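Local coordinates for uncharacterized protein (Corynebacterium glutamicum, PDB 2NSF), which catalyses, as a zinc-binding isomerase that depends on mycothiol, the cis-trans isomerisation of maleylpyruvate, probably to fumarylpyruvate, at residues A[130-133]-A[139-142]; A[176-181]-A[240-245]. One frame throughout, in Å; residues are numbered along the deposited sequence.

Contact 1. Residues A[130-133]-A[139-142]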
ATOM      1  N   VAL A 130      -6.147  10.917  14.590  1.00 23.52           N
ATOM      2  CA  VAL A 130      -7.135  11.255  15.608  1.00 25.04           C
ATOM      3  C   VAL A 130      -8.284  10.262  15.515  1.00 24.60           C
ATOM      4  O   VAL A 130      -8.766   9.765  16.530  1.00 24.58           O
ATOM      5  CB  VAL A 130      -7.699  12.687  15.417  1.00 26.48           C
ATOM      6  CG1 VAL A 130      -8.903  12.910  16.334  1.00 28.83           C
ATOM      7  CG2 VAL A 130      -6.622  13.713  15.727  1.00 27.56           C
ATOM      8  N   ALA A 131      -8.716   9.972  14.288  1.00 24.68           N
ATOM      9  CA  ALA A 131      -9.813   9.032  14.072  1.00 24.65           C
ATOM     10  C   ALA A 131      -9.487   7.698  14.731  1.00 24.47           C
ATOM     11  O   ALA A 131     -10.330   7.104  15.402  1.00 25.18           O
ATOM     12  CB  ALA A 131     -10.060   8.836  12.578  1.00 23.70           C
ATOM     13  N   TRP A 132      -8.256   7.229  14.540  1.00 24.27           N
ATOM     14  CA  TRP A 132      -7.837   5.966  15.138  1.00 25.14           C
ATOM     15  C   TRP A 132      -7.769   6.048  16.659  1.00 26.54           C
ATOM     16  O   TRP A 132      -8.234   5.144  17.355  1.00 26.60           O
ATOM     17  CB  TRP A 132      -6.469   5.534  14.598  1.00 23.20           C
ATOM     18  CG  TRP A 132      -6.498   5.002  13.199  1.00 22.43           C
ATOM     19  CD1 TRP A 132      -7.528   4.335  12.596  1.00 21.83           C
ATOM     20  CD2 TRP A 132      -5.421   5.010  12.257  1.00 21.32           C
ATOM     21  NE1 TRP A 132      -7.156   3.927  11.338  1.00 21.01           N
ATOM     22  CE2 TRP A 132      -5.865   4.327  11.103  1.00 20.35           C
ATOM     23  CE3 TRP A 132      -4.115   5.528  12.274  1.00 21.13           C
ATOM     24  CZ2 TRP A 132      -5.054   4.142   9.976  1.00 19.57           C
ATOM     25  CZ3 TRP A 132      -3.305   5.346  11.152  1.00 20.22           C
ATOM     26  CH2 TRP A 132      -3.780   4.659  10.019  1.00 18.22           C
ATOM     27  N   ARG A 133      -7.189   7.127  17.173  1.00 28.83           N
ATOM     28  CA  ARG A 133      -7.059   7.299  18.617  1.00 32.20           C
ATOM     29  C   ARG A 133      -8.398   7.343  19.346  1.00 32.89           C
ATOM     30  O   ARG A 133      -8.507   6.880  20.483  1.00 32.46           O
ATOM     31  CB  ARG A 133      -6.276   8.576  18.948  1.00 35.41           C
ATOM     32  CG  ARG A 133      -4.821   8.568  18.515  1.00 40.17           C
ATOM     33  CD  ARG A 133      -3.987   9.489  19.400  1.00 46.66           C
ATOM     34  NE  ARG A 133      -4.623  10.788  19.606  1.00 52.08           N
ATOM     35  CZ  ARG A 133      -4.109  11.766  20.347  1.00 55.49           C
ATOM     36  NH1 ARG A 133      -2.942  11.598  20.958  1.00 57.87           N
ATOM     37  NH2 ARG A 133      -4.762  12.912  20.479  1.00 57.15           N
ATOM     38  N   ALA A 139     -15.782  -0.714  17.907  1.00 33.54           N
ATOM     39  CA  ALA A 139     -15.700  -0.171  16.555  1.00 31.44           C
ATOM     40  C   ALA A 139     -14.568  -0.777  15.729  1.00 30.07           C
ATOM     41  O   ALA A 139     -14.685  -0.901  14.507  1.00 27.99           O
ATOM     42  CB  ALA A 139     -15.550   1.349  16.612  1.00 30.15           C
ATOM     43  N   TRP A 140     -13.478  -1.159  16.387  1.00 28.81           N
ATOM     44  CA  TRP A 140     -12.350  -1.742  15.671  1.00 28.88           C
ATOM     45  C   TRP A 140     -12.727  -3.007  14.898  1.00 28.99           C
ATOM     46  O   TRP A 140     -12.094  -3.332  13.896  1.00 28.70           O
ATOM     47  CB  TRP A 140     -11.193  -2.041  16.634  1.00 28.27           C
ATOM     48  CG  TRP A 140     -10.359  -0.837  16.983  1.00 27.26           C
ATOM     49  CD1 TRP A 140     -10.216  -0.265  18.216  1.00 27.23           C
ATOM     50  CD2 TRP A 140      -9.545  -0.069  16.087  1.00 25.91           C
ATOM     51  NE1 TRP A 140      -9.358   0.809  18.143  1.00 27.84           N
ATOM     52  CE2 TRP A 140      -8.931   0.952  16.847  1.00 26.21           C
ATOM     53  CE3 TRP A 140      -9.273  -0.145  14.713  1.00 23.86           C
ATOM     54  CZ2 TRP A 140      -8.061   1.894  16.281  1.00 26.43           C
ATOM     55  CZ3 TRP A 140      -8.405   0.793  14.146  1.00 25.22           C
ATOM     56  CH2 TRP A 140      -7.811   1.796  14.933  1.00 24.05           C
ATOM     57  N   SER A 141     -13.760  -3.714  15.347  1.00 29.10           N
ATOM     58  CA  SER A 141     -14.181  -4.935  14.666  1.00 30.31           C
ATOM     59  C   SER A 141     -15.430  -4.760  13.799  1.00 30.19           C
ATOM     60  O   SER A 141     -15.934  -5.723  13.218  1.00 29.65           O
ATOM     61  CB  SER A 141     -14.415  -6.055  15.683  1.00 32.87           C
ATOM     62  OG  SER A 141     -15.437  -5.703  16.596  1.00 36.27           O
ATOM     63  N   HIS A 142     -15.923  -3.529  13.707  1.00 30.24           N
ATOM     64  CA  HIS A 142     -17.105  -3.242  12.901  1.00 30.90           C
ATOM     65  C   HIS A 142     -16.786  -3.514  11.432  1.00 29.84           C
ATOM     66  O   HIS A 142     -15.731  -3.118  10.938  1.00 29.75           O
ATOM     67  CB  HIS A 142     -17.516  -1.780  13.098  1.00 31.99           C
ATOM     68  CG  HIS A 142     -18.865  -1.448  12.540  1.00 33.97           C
ATOM     69  ND1 HIS A 142     -19.137  -1.450  11.190  1.00 34.17           N
ATOM     70  CD2 HIS A 142     -20.022  -1.112  13.158  1.00 33.99           C
ATOM     71  CE1 HIS A 142     -20.405  -1.129  10.997  1.00 35.17           C
ATOM     72  NE2 HIS A 142     -20.964  -0.919  12.175  1.00 34.85           N
TER
HETATM   73  O   HOH W   1      -8.541   3.465  19.534  1.00 43.64           O
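Trp132 and Trp140 meet through their indoles near one end of the helical bundle of the N-terminal domain, a fold consistent with a DinB-like four-helix bundle. Trp132 sits in the last turn of helix 114-133, and Trp140 in the loop that leads on to strand 143-145. The two side chains cross at about a right angle, yet their ring planes differ by just 32°. The five-membered ring of Trp132 and the six-membered ring of Trp140 have centroids 5.4 Å apart, an oblique pairing. Trp140 CH2, at the far end of the benzo ring, makes the closest side-chain approach, 3.5 Å from Trp132 CD1 and 3.9 Å from Trp132 CG. With CG of Trp140 anti to its carbonyl carbon (chi1 -80°), the indole reaches across to the helix, although the side chain does not set out in that direction. The same ring also meets the backbone: Trp140 CZ2 is 3.4 Å from Trp132 O. No direct hydrogen bond joins the two segments. A water does so instead, donating to Trp132 O at 2.8 Å and accepting from Trp140 NE1 at 3.1 Å. The buried Trp132 NE1 is engaged elsewhere, by Thr157 OG1 at the start of helix 156-171. Around the pair, Met84 of helix 66-89 and Leu158 of helix 156-171 touch both indoles, while Leu33 and Ala36 of helix 29-49 pack on Trp132. The contact is therefore mostly apolar ring packing, with each indole N-H given its own acceptor; the shared water ties the loop to a carbonyl of the last helical turn and so satisfies two polar groups that do not bond to each other.

Contact 2. Residues A[176-181]-A[240-245]. With SO4 (sulfate ion), chain D.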
ATOM      1  N   ALA A 176      13.954   6.189  -0.256  1.00 24.27           N
ATOM      2  CA  ALA A 176      13.296   5.030   0.347  1.00 22.02           C
ATOM      3  C   ALA A 176      13.378   3.794  -0.545  1.00 21.45           C
ATOM      4  O   ALA A 176      13.380   3.897  -1.773  1.00 21.30           O
ATOM      5  CB  ALA A 176      11.839   5.356   0.664  1.00 20.94           C
ATOM      6  N   THR A 177      13.438   2.624   0.086  1.00 21.16           N
ATOM      7  CA  THR A 177      13.539   1.356  -0.635  1.00 21.10           C
ATOM      8  C   THR A 177      12.608   0.308  -0.030  1.00 18.33           C
ATOM      9  O   THR A 177      12.045   0.514   1.041  1.00 17.67           O
ATOM     10  CB  THR A 177      14.962   0.789  -0.541  1.00 21.04           C
ATOM     11  OG1 THR A 177      15.248   0.482   0.833  1.00 21.14           O
ATOM     12  CG2 THR A 177      15.988   1.804  -1.047  1.00 23.44           C
ATOM     13  N   PHE A 178      12.452  -0.820  -0.718  1.00 18.62           N
ATOM     14  CA  PHE A 178      11.624  -1.900  -0.189  1.00 17.88           C
ATOM     15  C   PHE A 178      12.365  -2.521   0.993  1.00 17.77           C
ATOM     16  O   PHE A 178      11.757  -3.100   1.894  1.00 17.36           O
ATOM     17  CB  PHE A 178      11.353  -2.946  -1.274  1.00 18.21           C
ATOM     18  CG  PHE A 178      10.191  -2.600  -2.161  1.00 19.78           C
ATOM     19  CD1 PHE A 178       8.905  -3.018  -1.833  1.00 20.72           C
ATOM     20  CD2 PHE A 178      10.367  -1.790  -3.281  1.00 19.93           C
ATOM     21  CE1 PHE A 178       7.803  -2.631  -2.606  1.00 22.22           C
ATOM     22  CE2 PHE A 178       9.276  -1.397  -4.059  1.00 20.88           C
ATOM     23  CZ  PHE A 178       7.991  -1.818  -3.721  1.00 20.97           C
ATOM     24  N   GLY A 179      13.690  -2.379   0.983  1.00 19.08           N
ATOM     25  CA  GLY A 179      14.507  -2.906   2.062  1.00 18.95           C
ATOM     26  C   GLY A 179      14.243  -2.187   3.371  1.00 20.13           C
ATOM     27  O   GLY A 179      14.506  -2.726   4.448  1.00 20.73           O
ATOM     28  N   ASP A 180      13.720  -0.966   3.281  1.00 19.25           N
ATOM     29  CA  ASP A 180      13.397  -0.169   4.465  1.00 19.79           C
ATOM     30  C   ASP A 180      12.144  -0.670   5.176  1.00 18.23           C
ATOM     31  O   ASP A 180      11.937  -0.407   6.361  1.00 17.61           O
ATOM     32  CB  ASP A 180      13.148   1.301   4.089  1.00 21.32           C
ATOM     33  CG  ASP A 180      14.407   2.030   3.683  1.00 24.58           C
ATOM     34  OD1 ASP A 180      15.493   1.685   4.204  1.00 24.25           O
ATOM     35  OD2 ASP A 180      14.307   2.967   2.859  1.00 21.17           O
ATOM     36  N   ILE A 181      11.306  -1.393   4.443  1.00 17.05           N
ATOM     37  CA  ILE A 181      10.041  -1.876   4.984  1.00 17.75           C
ATOM     38  C   ILE A 181      10.156  -3.049   5.945  1.00 18.34           C
ATOM     39  O   ILE A 181      10.771  -4.071   5.621  1.00 19.52           O
ATOM     40  CB  ILE A 181       9.087  -2.271   3.838  1.00 16.28           C
ATOM     41  CG1 ILE A 181       8.932  -1.091   2.875  1.00 16.25           C
ATOM     42  CG2 ILE A 181       7.732  -2.687   4.399  1.00 14.69           C
ATOM     43  CD1 ILE A 181       8.205  -1.442   1.588  1.00 16.88           C
ATOM     44  N   ALA A 240       4.940  -6.238  -6.680  1.00 16.92           N
ATOM     45  CA  ALA A 240       4.251  -4.953  -6.651  1.00 18.77           C
ATOM     46  C   ALA A 240       4.361  -4.202  -7.976  1.00 19.75           C
ATOM     47  O   ALA A 240       3.873  -3.072  -8.099  1.00 20.59           O
ATOM     48  CB  ALA A 240       4.804  -4.096  -5.510  1.00 19.08           C
ATOM     49  N   GLY A 241       4.993  -4.829  -8.961  1.00 19.64           N
ATOM     50  CA  GLY A 241       5.144  -4.221 -10.271  1.00 21.72           C
ATOM     51  C   GLY A 241       6.154  -3.091 -10.285  1.00 22.55           C
ATOM     52  O   GLY A 241       6.126  -2.221 -11.155  1.00 23.21           O
ATOM     53  N   ARG A 242       7.065  -3.108  -9.323  1.00 22.19           N
ATOM     54  CA  ARG A 242       8.045  -2.049  -9.263  1.00 22.92           C
ATOM     55  C   ARG A 242       9.464  -2.402  -9.677  1.00 24.37           C
ATOM     56  O   ARG A 242      10.403  -1.666  -9.383  1.00 24.25           O
ATOM     57  CB  ARG A 242       8.005  -1.405  -7.892  1.00 22.16           C
ATOM     58  CG  ARG A 242       6.917  -0.349  -7.829  1.00 24.57           C
ATOM     59  CD  ARG A 242       6.096  -0.466  -6.580  1.00 22.79           C
ATOM     60  NE  ARG A 242       5.147   0.633  -6.407  1.00 21.67           N
ATOM     61  CZ  ARG A 242       3.826   0.478  -6.387  1.00 20.79           C
ATOM     62  NH1 ARG A 242       3.031   1.523  -6.204  1.00 21.94           N
ATOM     63  NH2 ARG A 242       3.294  -0.724  -6.567  1.00 21.63           N
ATOM     64  N   GLY A 243       9.625  -3.518 -10.381  1.00 24.10           N
ATOM     65  CA  GLY A 243      10.956  -3.869 -10.831  1.00 24.81           C
ATOM     66  C   GLY A 243      11.407  -5.285 -10.567  1.00 24.77           C
ATOM     67  O   GLY A 243      10.982  -5.915  -9.603  1.00 22.23           O
ATOM     68  N   SER A 244      12.296  -5.772 -11.427  1.00 25.90           N
ATOM     69  CA  SER A 244      12.817  -7.124 -11.315  1.00 26.97           C
ATOM     70  C   SER A 244      14.296  -7.176 -10.934  1.00 27.43           C
ATOM     71  O   SER A 244      14.900  -8.251 -10.941  1.00 25.00           O
ATOM     72  CB  SER A 244      12.615  -7.863 -12.642  1.00 28.33           C
ATOM     73  OG  SER A 244      11.250  -7.868 -13.022  1.00 31.26           O
ATOM     74  N   ASP A 245      14.882  -6.029 -10.595  1.00 28.55           N
ATOM     75  CA  ASP A 245      16.300  -5.989 -10.235  1.00 30.24           C
ATOM     76  C   ASP A 245      16.683  -6.876  -9.054  1.00 29.30           C
ATOM     77  O   ASP A 245      17.835  -7.284  -8.933  1.00 30.52           O
ATOM     78  CB  ASP A 245      16.750  -4.558  -9.919  1.00 33.85           C
ATOM     79  CG  ASP A 245      16.810  -3.676 -11.147  1.00 38.22           C
ATOM     80  OD1 ASP A 245      16.878  -4.215 -12.273  1.00 41.68           O
ATOM     81  OD2 ASP A 245      16.809  -2.438 -10.983  1.00 41.33           O
TER
HETATM   82  S   SO4 D 403      15.372  -2.520  -2.895  1.00 43.99           S
HETATM   83  O1  SO4 D 403      16.192  -1.354  -3.294  1.00 45.16           O
HETATM   84  O2  SO4 D 403      14.847  -2.449  -1.516  1.00 42.88           O
HETATM   85  O3  SO4 D 403      14.375  -2.932  -3.901  1.00 44.51           O
HETATM   86  O4  SO4 D 403      16.314  -3.623  -2.865  1.00 49.49           O
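Phe178 and Arg242 pack where the loop that joins helix 156-171 to helix 183-199 meets the Schellman motif that ends helix 232-239 at Gly241, a residue with positive phi. Arg242 CD lies in the plane of the Phe178 ring, at its edge, 3.7 Å from Phe178 CZ, and Arg242 CB is 4.0 Å from Phe178 CE2. Phe178 CZ also approaches Ala240 CB, at 4.3 Å, and Val236 of helix 232-239 adds to this packing. Ring and guanidinium planes stand 64° apart; the arginine chain bends at chi2 (134°), and its CB and CD, rather than the guanidinium, lie against the ring.

Polar bonds then hold each side separately. Arg242 NH2 donates to Ala240 O at 2.9 Å, while NH1 forms a salt bridge with Asp171, which helps fix the guanidinium beside zinc ligand His168. In the other loop, Thr177 N donates to Asp180 OD2 at 2.9 Å, arriving from above the carboxylate plane.

A sulfate, probably from the crystallisation liquor, is held by Arg237 NE, and sulfate O2 accepts from Gly179 N at 2.8 Å.

In the fold
Contacts 1 and 2 follow each other along the chain and lie on opposite sides of its centre, with their own centres 30 Å apart and their nearest atoms about 15 Å apart. Helix 156-171 runs between them: Trp132 also packs on Arg161 of this helix, and Arg242 on Ile167. The helix carries the zinc ligands Glu164 and His168, while His72 supplies the third protein ligand. Contact 2 is much closer to the metal, the Arg242 side chain lying about 6 Å from zinc against about 14 Å for that of Trp132. A glycerol, probably from the crystallisation liquor, lies about 5 Å from the Arg242 side chain and may mark part of the active-site pocket.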